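Local coordinates for lipolytic protein G-D-S-L family (Veillonella parvula DSM 2008, PDB 4RW0) that probably hydrolyses ester bonds of lipids or other acylated substrates, at residues A[109-117]-A[153-164]. Sequence-based numbering, arbitrary orientation.
Sequences LETQIDSDM and DQIGQIVFAGEV
Gln112 sets its CG between the backbone N and the carbonyl carbon (chi1 78°) and then runs out extended, which carries its amide against Phe160, whose own CG stands anti to the carbonyl carbon (chi1 -68°). In this SGNH-hydrolase fold, a parallel sheet flanked by helices, the contact joins the loop after strand 104-108 to the loop that leaves helix 145-154. The flat Phe160 ring offers an apolar surface, and Gln112 suits it: its aliphatic CG packs 3.8 Å from Phe160 CZ, while the amide, inclined 49° to the ring, turns a donor to the carboxylates. Its NE2 donates to Asp114 OD1 at 3.0 Å, from above the carboxylate plane, and reaches Asp153 OD2 through a water. Replacing this glutamine with alanine would probably open a gap beside the ring and cost Asp114 OD1 its amide donor. Asp114 OD1 lies 4.1 Å from Asp153 OD2; bridging waters and the amide probably ease their repulsion. Thr111 OG1, Gln112 O and Val164 O share another water, tying the loops on the more buried side, where the branched, apolar Ile113 and Val164 lie side by side, CG1 to CG1. At the type I beta turn from Ile113 to Asp116, Asp114 N donates to Glu163 O at 2.9 Å, and Ser115, small and polar, sends OG to Glu163 OE2 at 3.2 Å, meeting the carboxylate on its anti side, somewhat out of the plane.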
# COMPACT_ATOMS: atom_id res chain seq x y z
N LEU A 109 0.70 4.15 3.08
CA LEU A 109 -0.26 4.45 4.14
C LEU A 109 -1.63 4.31 3.54
O LEU A 109 -1.98 5.08 2.65
CB LEU A 109 -0.05 5.86 4.68
CG LEU A 109 1.38 6.18 5.07
CD1 LEU A 109 1.53 7.63 5.55
CD2 LEU A 109 1.87 5.23 6.14
N GLU A 110 -2.43 3.40 4.07
CA GLU A 110 -3.68 3.10 3.49
C GLU A 110 -4.68 4.28 3.67
O GLU A 110 -4.56 5.08 4.58
CB GLU A 110 -4.24 1.79 4.02
CG GLU A 110 -5.09 1.07 2.94
CD GLU A 110 -5.17 -0.48 3.08
OE1 GLU A 110 -4.91 -1.00 4.19
OE2 GLU A 110 -5.51 -1.14 2.05
N THR A 111 -5.62 4.32 2.78
CA THR A 111 -6.58 5.39 2.62
C THR A 111 -7.72 5.29 3.60
O THR A 111 -7.90 4.33 4.32
CB THR A 111 -7.08 5.36 1.16
OG1 THR A 111 -7.40 4.02 0.77
CG2 THR A 111 -5.99 5.85 0.24
N GLN A 112 -8.52 6.35 3.65
CA GLN A 112 -9.52 6.48 4.69
C GLN A 112 -10.68 5.51 4.60
O GLN A 112 -11.05 5.03 3.54
CB GLN A 112 -10.06 7.92 4.69
CG GLN A 112 -11.06 8.21 3.57
CD GLN A 112 -11.04 9.69 3.17
OE1 GLN A 112 -10.00 10.24 2.79
NE2 GLN A 112 -12.20 10.32 3.20
N ILE A 113 -11.28 5.26 5.75
CA ILE A 113 -12.53 4.52 5.83
C ILE A 113 -13.65 5.58 5.79
O ILE A 113 -14.01 6.19 6.83
CB ILE A 113 -12.55 3.59 7.08
CG1 ILE A 113 -11.42 2.54 6.93
CG2 ILE A 113 -13.91 2.89 7.17
CD1 ILE A 113 -11.44 1.45 7.92
N ASP A 114 -14.16 5.81 4.58
CA ASP A 114 -15.04 6.93 4.26
C ASP A 114 -16.45 6.77 4.82
O ASP A 114 -17.19 7.70 4.89
CB ASP A 114 -15.15 7.14 2.72
CG ASP A 114 -15.60 8.58 2.35
OD1 ASP A 114 -15.07 9.53 2.99
OD2 ASP A 114 -16.45 8.76 1.42
N SER A 115 -16.83 5.57 5.18
CA SER A 115 -18.11 5.34 5.81
C SER A 115 -18.13 5.66 7.31
O SER A 115 -19.18 5.53 7.88
CB SER A 115 -18.45 3.83 5.71
OG SER A 115 -17.34 3.12 6.25
N ASP A 116 -16.99 5.92 7.94
CA ASP A 116 -16.94 6.09 9.40
C ASP A 116 -15.78 7.00 9.80
O ASP A 116 -14.82 6.59 10.47
CB ASP A 116 -16.83 4.70 10.08
CG ASP A 116 -17.15 4.73 11.58
OD1 ASP A 116 -17.78 5.70 12.05
OD2 ASP A 116 -16.76 3.80 12.28
N MSE A 117 -15.86 8.24 9.35
CA MSE A 117 -14.76 9.15 9.52
C MSE A 117 -14.54 9.52 11.00
O MSE A 117 -13.45 10.00 11.34
CB MSE A 117 -14.95 10.37 8.61
CG MSE A 117 -14.85 9.99 7.10
SE MSE A 117 -13.04 9.26 6.70
CE MSE A 117 -11.98 10.88 6.58
N ASP A 153 -10.91 14.33 -1.85
CA ASP A 153 -12.33 14.12 -1.54
C ASP A 153 -12.93 15.35 -0.77
O ASP A 153 -14.10 15.76 -0.99
CB ASP A 153 -12.52 12.86 -0.73
CG ASP A 153 -13.89 12.66 -0.27
OD1 ASP A 153 -14.74 12.11 -1.05
OD2 ASP A 153 -14.06 12.99 0.95
N GLN A 154 -12.12 15.92 0.09
CA GLN A 154 -12.57 17.01 0.94
C GLN A 154 -12.96 18.22 0.11
O GLN A 154 -13.87 18.88 0.46
CB GLN A 154 -11.47 17.38 1.87
CG GLN A 154 -11.71 18.64 2.67
CD GLN A 154 -10.63 18.80 3.74
OE1 GLN A 154 -9.43 19.08 3.45
NE2 GLN A 154 -11.02 18.56 4.97
N ILE A 155 -12.29 18.45 -1.01
CA ILE A 155 -12.60 19.56 -1.87
C ILE A 155 -13.65 19.26 -2.92
O ILE A 155 -13.97 20.10 -3.74
CB ILE A 155 -11.29 20.01 -2.51
CG1 ILE A 155 -11.29 21.51 -2.69
CG2 ILE A 155 -11.01 19.32 -3.83
CD1 ILE A 155 -9.94 22.02 -3.15
N GLY A 156 -14.14 18.03 -2.95
CA GLY A 156 -15.21 17.69 -3.87
C GLY A 156 -14.83 16.83 -5.06
O GLY A 156 -15.67 16.49 -5.86
N GLN A 157 -13.56 16.46 -5.18
CA GLN A 157 -13.18 15.51 -6.25
C GLN A 157 -13.85 14.17 -5.91
O GLN A 157 -13.83 13.73 -4.80
CB GLN A 157 -11.69 15.36 -6.31
CG GLN A 157 -10.92 16.68 -6.58
CD GLN A 157 -11.12 17.16 -8.00
OE1 GLN A 157 -11.72 18.18 -8.27
NE2 GLN A 157 -10.62 16.44 -8.88
N ILE A 158 -14.42 13.54 -6.90
CA ILE A 158 -15.09 12.26 -6.77
C ILE A 158 -14.03 11.16 -6.86
O ILE A 158 -13.57 10.80 -7.97
CB ILE A 158 -16.07 12.16 -7.93
CG1 ILE A 158 -17.05 13.36 -7.92
CG2 ILE A 158 -16.87 10.87 -7.89
CD1 ILE A 158 -17.81 13.52 -6.62
N VAL A 159 -13.56 10.66 -5.72
CA VAL A 159 -12.45 9.67 -5.74
C VAL A 159 -12.76 8.26 -5.16
O VAL A 159 -12.01 7.34 -5.41
CB VAL A 159 -11.20 10.22 -5.07
CG1 VAL A 159 -10.60 11.39 -5.87
CG2 VAL A 159 -11.46 10.64 -3.67
N PHE A 160 -13.83 8.11 -4.38
CA PHE A 160 -14.24 6.83 -3.76
C PHE A 160 -15.48 6.25 -4.41
O PHE A 160 -16.45 6.96 -4.70
CB PHE A 160 -14.42 6.96 -2.24
CG PHE A 160 -13.12 7.20 -1.50
CD1 PHE A 160 -12.22 6.16 -1.31
CD2 PHE A 160 -12.84 8.41 -0.95
CE1 PHE A 160 -10.99 6.35 -0.63
CE2 PHE A 160 -11.64 8.61 -0.27
CZ PHE A 160 -10.72 7.61 -0.12
N ALA A 161 -15.42 4.95 -4.73
CA ALA A 161 -16.59 4.21 -5.24
C ALA A 161 -17.53 3.59 -4.19
O ALA A 161 -18.59 3.06 -4.52
CB ALA A 161 -16.17 3.13 -6.21
N GLY A 162 -17.10 3.61 -2.95
CA GLY A 162 -17.76 3.01 -1.83
C GLY A 162 -17.06 3.40 -0.52
O GLY A 162 -16.24 4.33 -0.45
N GLU A 163 -17.34 2.64 0.50
CA GLU A 163 -16.77 2.91 1.82
C GLU A 163 -15.26 2.90 1.88
O GLU A 163 -14.71 3.62 2.70
CB GLU A 163 -17.39 1.99 2.88
CG GLU A 163 -17.23 0.53 2.61
CD GLU A 163 -17.46 -0.33 3.87
OE1 GLU A 163 -17.18 -1.57 3.81
OE2 GLU A 163 -17.83 0.23 4.93
N VAL A 164 -14.58 2.10 1.04
CA VAL A 164 -13.10 2.15 1.02
C VAL A 164 -12.41 2.18 -0.35
O VAL A 164 -11.29 2.68 -0.49
CB VAL A 164 -12.45 0.98 1.83
CG1 VAL A 164 -12.81 1.11 3.30
CG2 VAL A 164 -12.85 -0.40 1.30
O HOH W 1 -9.86 3.53 1.66
O HOH W 2 -12.28 13.51 2.63
O HOH W 3 -17.54 6.94 -0.31
O HOH W 4 -16.99 10.98 0.03
O HOH W 5 -15.63 12.11 3.03